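Local coordinates for cellulosomal scaffoldin adaptor protein B (Acetivibrio cellulolyticus, PDB 3FNK) that provides a type II cohesin module of a cellulosomal adaptor scaffoldin, a dockerin-binding domain through which cellulosome components are probably joined, at residues Leu4-Tyr16 against Ile26-Asn38. Numbering follows the deposited sequence. Where two conformers were deposited one is given.
Sequences LDMIKASYITMGY and IIKATVKINKITN
Backbone bonds pair Y11 with N34, T13 with K32 and G15 with T30, two to each pair, and hold strand 11-16 antiparallel to strand 26-34. The bonds from T13 N to K32 O (2.8 Å) and from T30 N to G15 O are both nearly straight, 169° and 168° at the hydrogen. Beside the G15–T30 pair one water donates to G15 O and accepts from T30 OG1.

The N34 side chain joins the strand pair to the loop that precedes strand 11-16. With CG anti to the backbone N (chi1 -172°), its amide reaches that loop: N34 ND2 gives a bond of 2.8 Å to A9 O, which lies close to the amide plane, and a weak one to I7 O. The same side chain covers one face of the Y11 ring in a CH-pi contact, N34 CB standing 3.4 Å from the ring centroid. Next to it, S10 OG donates to K35 O over 2.7 Å.

On this N34 face the extended K32 chain runs alongside T13, K32 CE 3.7 Å from T13 CG2, and continues past G15. T13 OG1 turns instead to I167 O of the neighbouring parallel strand.

The other face is mainly apolar. I12 CG1 packs on I33 CG2 and its CD1 on V31 CG1, while M14 SD sits 3.6 Å from A29 CB. A29 CB also meets the Y16 ring at its edge, and I27 CG2 touches Y16 CB. I12 and M14 continue onto V44 and I46 of strand 39-47 in the second sheet, so this antiparallel beta hairpin forms part of one wall of the cohesin beta-sandwich and lines its hydrophobic core.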
loop_
_atom_site.group_PDB
_atom_site.type_symbol
_atom_site.label_atom_id
_atom_site.label_comp_id
_atom_site.label_asym_id
_atom_site.label_seq_id
_atom_site.Cartn_x
_atom_site.Cartn_y
_atom_site.Cartn_z
ATOM N N LEU A 4 -17.660 0.134 -5.957
ATOM C CA LEU A 4 -16.582 -0.203 -6.884
ATOM C C LEU A 4 -15.879 1.052 -7.466
ATOM O O LEU A 4 -16.370 2.179 -7.301
ATOM C CB LEU A 4 -17.058 -1.190 -7.970
ATOM C CG LEU A 4 -17.859 -0.800 -9.218
ATOM C CD1 LEU A 4 -19.216 -1.464 -9.245
ATOM C CD2 LEU A 4 -17.957 0.711 -9.415
ATOM N N ASP A 5 -14.736 0.858 -8.125
ATOM C CA ASP A 5 -13.949 1.973 -8.697
ATOM C C ASP A 5 -14.286 2.276 -10.189
ATOM O O ASP A 5 -15.113 1.557 -10.790
ATOM C CB ASP A 5 -12.440 1.767 -8.429
ATOM C CG ASP A 5 -12.093 1.729 -6.912
ATOM O OD1 ASP A 5 -12.458 2.661 -6.133
ATOM O OD2 ASP A 5 -11.420 0.755 -6.493
ATOM N N MET A 6 -13.654 3.320 -10.764
ATOM C CA MET A 6 -14.089 4.067 -12.024
ATOM C C MET A 6 -14.666 5.480 -11.693
ATOM O O MET A 6 -15.731 5.874 -12.202
ATOM C CB MET A 6 -15.090 3.273 -12.871
ATOM C CG MET A 6 -14.463 2.160 -13.759
ATOM S SD MET A 6 -13.622 2.747 -15.280
ATOM C CE MET A 6 -11.913 2.994 -14.739
ATOM N N ILE A 7 -13.905 6.231 -10.881
ATOM C CA ILE A 7 -14.404 7.204 -9.880
ATOM C C ILE A 7 -13.684 8.536 -9.997
ATOM O O ILE A 7 -12.502 8.559 -10.276
ATOM C CB ILE A 7 -14.148 6.636 -8.454
ATOM C CG1 ILE A 7 -15.175 5.546 -8.155
ATOM C CG2 ILE A 7 -14.169 7.713 -7.369
ATOM C CD1 ILE A 7 -14.930 4.857 -6.874
ATOM N N LYS A 8 -14.380 9.646 -9.778
ATOM C CA LYS A 8 -13.736 10.964 -9.961
ATOM C C LYS A 8 -12.959 11.511 -8.745
ATOM O O LYS A 8 -12.082 12.362 -8.921
ATOM C CB LYS A 8 -14.723 12.022 -10.468
ATOM C CG LYS A 8 -15.447 11.606 -11.744
ATOM C CD LYS A 8 -15.776 12.810 -12.611
ATOM C CE LYS A 8 -16.178 12.337 -14.009
ATOM N NZ LYS A 8 -15.950 13.379 -15.074
ATOM N N ALA A 9 -13.279 11.038 -7.540
ATOM C CA ALA A 9 -12.667 11.547 -6.296
ATOM C C ALA A 9 -11.210 11.042 -6.170
ATOM O O ALA A 9 -10.861 9.991 -6.722
ATOM C CB ALA A 9 -13.482 11.108 -5.087
ATOM N N SER A 10 -10.367 11.812 -5.496
ATOM C CA SER A 10 -8.980 11.408 -5.236
ATOM C C SER A 10 -8.959 10.434 -4.078
ATOM O O SER A 10 -9.612 10.667 -3.047
ATOM C CB SER A 10 -8.132 12.630 -4.903
ATOM O OG SER A 10 -8.106 13.478 -6.023
ATOM N N TYR A 11 -8.220 9.336 -4.229
ATOM C CA TYR A 11 -8.088 8.410 -3.100
ATOM C C TYR A 11 -6.801 7.590 -3.125
ATOM O O TYR A 11 -6.031 7.616 -4.093
ATOM C CB TYR A 11 -9.265 7.446 -3.063
ATOM C CG TYR A 11 -9.415 6.633 -4.305
ATOM C CD1 TYR A 11 -8.640 5.505 -4.511
ATOM C CD2 TYR A 11 -10.385 6.954 -5.265
ATOM C CE1 TYR A 11 -8.797 4.740 -5.660
ATOM C CE2 TYR A 11 -10.553 6.196 -6.411
ATOM C CZ TYR A 11 -9.753 5.086 -6.598
ATOM O OH TYR A 11 -9.885 4.307 -7.736
ATOM N N ILE A 12 -6.610 6.876 -2.036
ATOM C CA ILE A 12 -5.709 5.754 -1.978
ATOM C C ILE A 12 -6.487 4.566 -1.471
ATOM O O ILE A 12 -7.280 4.672 -0.525
ATOM C CB ILE A 12 -4.434 6.044 -1.092
ATOM C CG1 ILE A 12 -3.486 4.831 -1.106
ATOM C CG2 ILE A 12 -4.817 6.497 0.310
ATOM C CD1 ILE A 12 -2.070 5.103 -0.449
ATOM N N THR A 13 -6.265 3.415 -2.084
ATOM C CA THR A 13 -6.949 2.257 -1.586
ATOM C C THR A 13 -6.093 0.989 -1.671
ATOM O O THR A 13 -4.964 1.018 -2.186
ATOM C CB THR A 13 -8.326 2.087 -2.324
ATOM O OG1 THR A 13 -9.204 1.292 -1.511
ATOM C CG2 THR A 13 -8.135 1.454 -3.655
ATOM N N MET A 14 -6.639 -0.106 -1.135
ATOM C CA MET A 14 -6.139 -1.473 -1.400
ATOM C C MET A 14 -7.201 -2.308 -2.134
ATOM O O MET A 14 -8.337 -2.379 -1.655
ATOM C CB MET A 14 -5.781 -2.137 -0.068
ATOM C CG MET A 14 -4.924 -3.381 -0.194
ATOM S SD MET A 14 -4.636 -4.065 1.439
ATOM C CE MET A 14 -3.763 -2.700 2.227
ATOM N N GLY A 15 -6.844 -2.925 -3.265
ATOM C CA GLY A 15 -7.701 -3.935 -3.922
ATOM C C GLY A 15 -7.142 -5.366 -3.820
ATOM O O GLY A 15 -5.909 -5.547 -3.791
ATOM N N TYR A 16 -8.030 -6.362 -3.731
ATOM C CA TYR A 16 -7.662 -7.800 -3.723
ATOM C C TYR A 16 -7.887 -8.444 -5.050
ATOM O O TYR A 16 -8.850 -8.125 -5.736
ATOM C CB TYR A 16 -8.474 -8.583 -2.711
ATOM C CG TYR A 16 -8.381 -8.056 -1.317
ATOM C CD1 TYR A 16 -7.145 -7.755 -0.755
ATOM C CD2 TYR A 16 -9.535 -7.866 -0.537
ATOM C CE1 TYR A 16 -7.052 -7.256 0.528
ATOM C CE2 TYR A 16 -9.446 -7.373 0.776
ATOM C CZ TYR A 16 -8.198 -7.074 1.290
ATOM O OH TYR A 16 -8.050 -6.586 2.577
ATOM N N ILE A 26 -2.772 -17.729 -1.389
ATOM C CA ILE A 26 -2.331 -16.329 -1.308
ATOM C C ILE A 26 -3.277 -15.386 -2.058
ATOM O O ILE A 26 -3.643 -15.630 -3.221
ATOM C CB ILE A 26 -0.879 -16.105 -1.851
ATOM C CG1 ILE A 26 -0.793 -16.430 -3.351
ATOM C CG2 ILE A 26 0.150 -16.915 -1.049
ATOM C CD1 ILE A 26 -0.074 -15.376 -4.165
ATOM N N ILE A 27 -3.678 -14.318 -1.377
ATOM C CA ILE A 27 -4.405 -13.205 -1.995
ATOM C C ILE A 27 -3.380 -12.080 -2.185
ATOM O O ILE A 27 -2.653 -11.736 -1.226
ATOM C CB ILE A 27 -5.507 -12.685 -1.077
ATOM C CG1 ILE A 27 -6.511 -13.805 -0.749
ATOM C CG2 ILE A 27 -6.208 -11.481 -1.712
ATOM C CD1 ILE A 27 -7.224 -13.616 0.579
ATOM N N LYS A 28 -3.297 -11.517 -3.391
ATOM C CA LYS A 28 -2.516 -10.303 -3.544
ATOM C C LYS A 28 -3.299 -9.002 -3.337
ATOM O O LYS A 28 -4.338 -8.760 -3.975
ATOM C CB LYS A 28 -1.655 -10.275 -4.802
ATOM C CG LYS A 28 -2.336 -10.344 -6.104
ATOM C CD LYS A 28 -1.408 -11.096 -7.095
ATOM C CE LYS A 28 -1.145 -12.497 -6.569
ATOM N NZ LYS A 28 -0.061 -13.262 -7.286
ATOM N N ALA A 29 -2.792 -8.211 -2.392
ATOM C CA ALA A 29 -3.346 -6.919 -2.024
ATOM C C ALA A 29 -2.488 -5.852 -2.677
ATOM O O ALA A 29 -1.261 -5.855 -2.505
ATOM C CB ALA A 29 -3.345 -6.768 -0.524
ATOM N N THR A 30 -3.132 -4.988 -3.462
ATOM C CA THR A 30 -2.470 -3.934 -4.245
ATOM C C THR A 30 -2.864 -2.553 -3.693
ATOM O O THR A 30 -4.060 -2.232 -3.601
ATOM C CB THR A 30 -2.845 -4.000 -5.716
ATOM O OG1 THR A 30 -2.467 -5.273 -6.248
ATOM C CG2 THR A 30 -2.161 -2.909 -6.501
ATOM N N VAL A 31 -1.855 -1.762 -3.303
ATOM C CA VAL A 31 -2.056 -0.392 -2.826
ATOM C C VAL A 31 -2.017 0.418 -4.112
ATOM O O VAL A 31 -1.132 0.223 -4.933
ATOM C CB VAL A 31 -0.935 0.066 -1.828
ATOM C CG1 VAL A 31 -1.082 1.561 -1.458
ATOM C CG2 VAL A 31 -0.938 -0.786 -0.569
ATOM N N LYS A 32 -2.982 1.322 -4.290
ATOM C CA LYS A 32 -3.122 2.063 -5.529
ATOM C C LYS A 32 -3.822 3.410 -5.285
ATOM O O LYS A 32 -4.562 3.580 -4.304
ATOM C CB LYS A 32 -3.920 1.224 -6.530
ATOM C CG LYS A 32 -5.321 0.825 -6.006
ATOM C CD LYS A 32 -5.911 -0.219 -6.967
ATOM C CE LYS A 32 -7.253 -0.742 -6.512
ATOM N NZ LYS A 32 -7.742 -1.646 -7.629
ATOM N N ILE A 33 -3.595 4.359 -6.176
ATOM C CA ILE A 33 -4.068 5.702 -5.945
ATOM C C ILE A 33 -4.795 6.208 -7.169
ATOM O O ILE A 33 -4.628 5.696 -8.274
ATOM C CB ILE A 33 -2.944 6.702 -5.612
ATOM C CG1 ILE A 33 -1.796 6.628 -6.647
ATOM C CG2 ILE A 33 -2.425 6.471 -4.223
ATOM C CD1 ILE A 33 -0.858 7.933 -6.674
ATOM N N ASN A 34 -5.595 7.244 -6.932
ATOM C CA ASN A 34 -6.377 7.868 -7.963
ATOM C C ASN A 34 -6.300 9.351 -7.774
ATOM O O ASN A 34 -6.646 9.883 -6.699
ATOM C CB ASN A 34 -7.847 7.377 -7.930
ATOM C CG ASN A 34 -8.654 7.882 -9.130
ATOM O OD1 ASN A 34 -8.266 7.662 -10.272
ATOM N ND2 ASN A 34 -9.725 8.636 -8.866
ATOM N N LYS A 35 -5.809 9.999 -8.824
ATOM C CA LYS A 35 -5.759 11.453 -8.962
ATOM C C LYS A 35 -5.127 12.198 -7.781
ATOM O O LYS A 35 -5.721 13.116 -7.190
ATOM C CB LYS A 35 -7.136 12.012 -9.332
ATOM C CG LYS A 35 -7.593 11.560 -10.703
ATOM C CD LYS A 35 -8.671 12.513 -11.264
ATOM C CE LYS A 35 -9.981 12.256 -10.632
ATOM N NZ LYS A 35 -11.128 13.134 -11.132
ATOM N N ILE A 36 -3.901 11.797 -7.460
ATOM C CA ILE A 36 -3.121 12.479 -6.445
ATOM C C ILE A 36 -2.192 13.448 -7.179
ATOM O O ILE A 36 -1.318 13.025 -7.947
ATOM C CB ILE A 36 -2.332 11.478 -5.553
ATOM C CG1 ILE A 36 -3.267 10.417 -4.932
ATOM C CG2 ILE A 36 -1.528 12.224 -4.453
ATOM C CD1 ILE A 36 -4.378 10.921 -3.992
ATOM N N THR A 37 -2.382 14.745 -6.946
ATOM C CA THR A 37 -1.710 15.803 -7.702
ATOM C C THR A 37 -0.187 15.789 -7.475
ATOM O O THR A 37 0.272 15.907 -6.331
ATOM C CB THR A 37 -2.280 17.174 -7.271
ATOM O OG1 THR A 37 -3.688 17.184 -7.550
ATOM C CG2 THR A 37 -1.632 18.307 -8.050
ATOM N N ASN A 38 0.575 15.646 -8.563
ATOM C CA ASN A 38 2.042 15.711 -8.512
ATOM C C ASN A 38 2.682 14.718 -7.547
ATOM O O ASN A 38 3.708 14.996 -6.935
ATOM C CB ASN A 38 2.469 17.173 -8.248
ATOM C CG ASN A 38 2.151 18.097 -9.448
ATOM O OD1 ASN A 38 2.063 17.626 -10.573
ATOM N ND2 ASN A 38 1.963 19.399 -9.197
HETATM O O HOH W 1 -4.344 -7.200 -5.804
#